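PDB 3BTP: single-strand DNA-binding protein from Agrobacterium tumefaciens, which coats single-stranded T-DNA without regard to sequence and mediates its uptake into the nucleus of the host plant cell. Local coordinates for residues L259-L264 / F274-A279. Residues are numbered along the deposited sequence; the frame is centred on the assembly and turned at random.
Sequences LLPDIL and FSYRFA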
# COMPACT_ATOMS: atom_id res chain seq x y z
N LEU A 259 8.67 3.99 -18.60
CA LEU A 259 8.47 3.36 -19.88
C LEU A 259 8.31 1.85 -19.83
O LEU A 259 8.56 1.22 -20.84
CB LEU A 259 9.65 3.65 -20.88
CG LEU A 259 9.80 5.04 -21.57
CD1 LEU A 259 10.91 5.10 -22.69
CD2 LEU A 259 8.49 5.56 -22.14
N LEU A 260 7.84 1.27 -18.74
CA LEU A 260 7.84 -0.18 -18.58
C LEU A 260 6.49 -0.70 -18.95
O LEU A 260 5.53 0.06 -19.01
CB LEU A 260 8.11 -0.58 -17.12
CG LEU A 260 9.35 -0.06 -16.40
CD1 LEU A 260 9.20 0.07 -14.78
CD2 LEU A 260 10.59 -0.86 -16.89
N PRO A 261 6.39 -2.02 -19.15
CA PRO A 261 5.08 -2.63 -19.42
C PRO A 261 4.23 -2.74 -18.15
O PRO A 261 4.69 -2.41 -17.04
CB PRO A 261 5.41 -4.04 -19.99
CG PRO A 261 6.87 -4.13 -20.05
CD PRO A 261 7.47 -3.01 -19.15
N ASP A 262 2.99 -3.15 -18.35
CA ASP A 262 1.97 -3.19 -17.36
C ASP A 262 2.33 -4.27 -16.30
O ASP A 262 2.07 -4.10 -15.10
CB ASP A 262 0.66 -3.63 -18.05
CG ASP A 262 0.26 -2.73 -19.26
OD1 ASP A 262 0.67 -1.57 -19.33
OD2 ASP A 262 -0.50 -3.19 -20.16
N ILE A 263 2.86 -5.41 -16.76
CA ILE A 263 2.87 -6.65 -16.00
C ILE A 263 4.30 -7.13 -16.01
O ILE A 263 4.93 -7.18 -17.04
CB ILE A 263 1.94 -7.72 -16.57
CG1 ILE A 263 0.45 -7.30 -16.47
CG2 ILE A 263 2.15 -9.03 -15.91
CD1 ILE A 263 -0.49 -8.07 -17.38
N LEU A 264 4.81 -7.47 -14.84
CA LEU A 264 6.09 -8.20 -14.68
C LEU A 264 5.85 -9.54 -13.97
O LEU A 264 5.37 -9.57 -12.85
CB LEU A 264 7.07 -7.32 -13.86
CG LEU A 264 8.58 -7.69 -13.68
CD1 LEU A 264 9.30 -6.51 -13.00
CD2 LEU A 264 8.77 -8.92 -12.82
N PHE A 274 7.62 -10.05 -19.34
CA PHE A 274 6.92 -8.79 -19.35
C PHE A 274 5.78 -8.88 -20.26
O PHE A 274 5.86 -9.53 -21.26
CB PHE A 274 7.80 -7.71 -19.88
CG PHE A 274 8.75 -7.16 -18.88
CD1 PHE A 274 8.29 -6.50 -17.76
CD2 PHE A 274 10.12 -7.24 -19.11
CE1 PHE A 274 9.18 -5.94 -16.87
CE2 PHE A 274 11.00 -6.68 -18.23
CZ PHE A 274 10.55 -6.04 -17.11
N SER A 275 4.72 -8.17 -19.94
CA SER A 275 3.50 -8.21 -20.69
C SER A 275 2.77 -6.84 -20.70
O SER A 275 2.81 -6.08 -19.72
CB SER A 275 2.63 -9.28 -20.06
OG SER A 275 1.82 -9.87 -21.05
N TYR A 276 2.14 -6.56 -21.85
CA TYR A 276 1.15 -5.46 -22.01
C TYR A 276 -0.28 -6.04 -22.18
O TYR A 276 -0.45 -6.98 -22.90
CB TYR A 276 1.46 -4.68 -23.25
CG TYR A 276 2.46 -3.59 -23.13
CD1 TYR A 276 2.11 -2.37 -22.52
CD2 TYR A 276 3.75 -3.73 -23.70
CE1 TYR A 276 3.03 -1.30 -22.43
CE2 TYR A 276 4.67 -2.66 -23.63
CZ TYR A 276 4.30 -1.46 -22.98
OH TYR A 276 5.19 -0.41 -22.87
N ARG A 277 -1.28 -5.47 -21.51
CA ARG A 277 -2.68 -5.65 -21.83
C ARG A 277 -3.03 -4.82 -23.07
O ARG A 277 -2.34 -3.84 -23.41
CB ARG A 277 -3.57 -5.25 -20.63
CG ARG A 277 -3.85 -6.36 -19.55
CD ARG A 277 -5.08 -6.06 -18.58
NE ARG A 277 -6.42 -6.67 -18.93
CZ ARG A 277 -6.51 -7.58 -19.86
NH1 ARG A 277 -5.38 -7.97 -20.40
NH2 ARG A 277 -7.64 -8.16 -20.19
N PHE A 278 -4.09 -5.23 -23.78
CA PHE A 278 -4.76 -4.34 -24.76
C PHE A 278 -6.26 -4.61 -24.79
O PHE A 278 -6.69 -5.72 -24.46
CB PHE A 278 -4.11 -4.34 -26.19
CG PHE A 278 -3.91 -5.73 -26.79
CD1 PHE A 278 -4.84 -6.26 -27.71
CD2 PHE A 278 -2.79 -6.50 -26.44
CE1 PHE A 278 -4.68 -7.54 -28.24
CE2 PHE A 278 -2.60 -7.78 -26.98
CZ PHE A 278 -3.57 -8.30 -27.88
N ALA A 279 -7.05 -3.57 -25.12
CA ALA A 279 -8.50 -3.70 -25.37
C ALA A 279 -8.75 -4.88 -26.28
O ALA A 279 -8.19 -4.94 -27.40
CB ALA A 279 -9.09 -2.42 -26.01
O HOH W 1 4.71 2.20 -21.38
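At the open end of the β hairpin formed by strands 263-266 and 272-275, I263 and S275 make an antiparallel hydrogen-bonded pair. I263 N donates to S275 O at 3.0 Å, and S275 N returns a bond to I263 O at 3.1 Å. D262 and I263 both face S275, which makes a classic β bulge here. Beyond it the backbone pairing gives way to a side-chain bond: D262 OD2 accepts from R277 N at 2.8 Å, on the anti side of the carboxylate. With CG of D262 anti to its own carbonyl carbon (chi1 -55°), the carboxylate plane stands nearly perpendicular to the Y276 ring (87°), with D262 OD1 3.6 Å from Y276 CD1, while OD1 is taken by a salt bridge to R244. P261 sits between two aromatic rings. Its CB lies over the centre of one face of Y276, 4.0 Å from the ring centroid, a CH-π contact, and its CG packs against F274 CD1 at 3.6 Å. On the same side of the sheet as F274, L264 runs alongside that ring, L264 CG 3.7 Å from F274 CE1. A water links L260 O to Y276 OH. F128 of strand 127-132 touches P261, F274 and Y276, joining this end to the neighbouring sheet. The arrangement is that of a classic bulge where an edge hairpin of a four-stranded antiparallel sheet opens into loops.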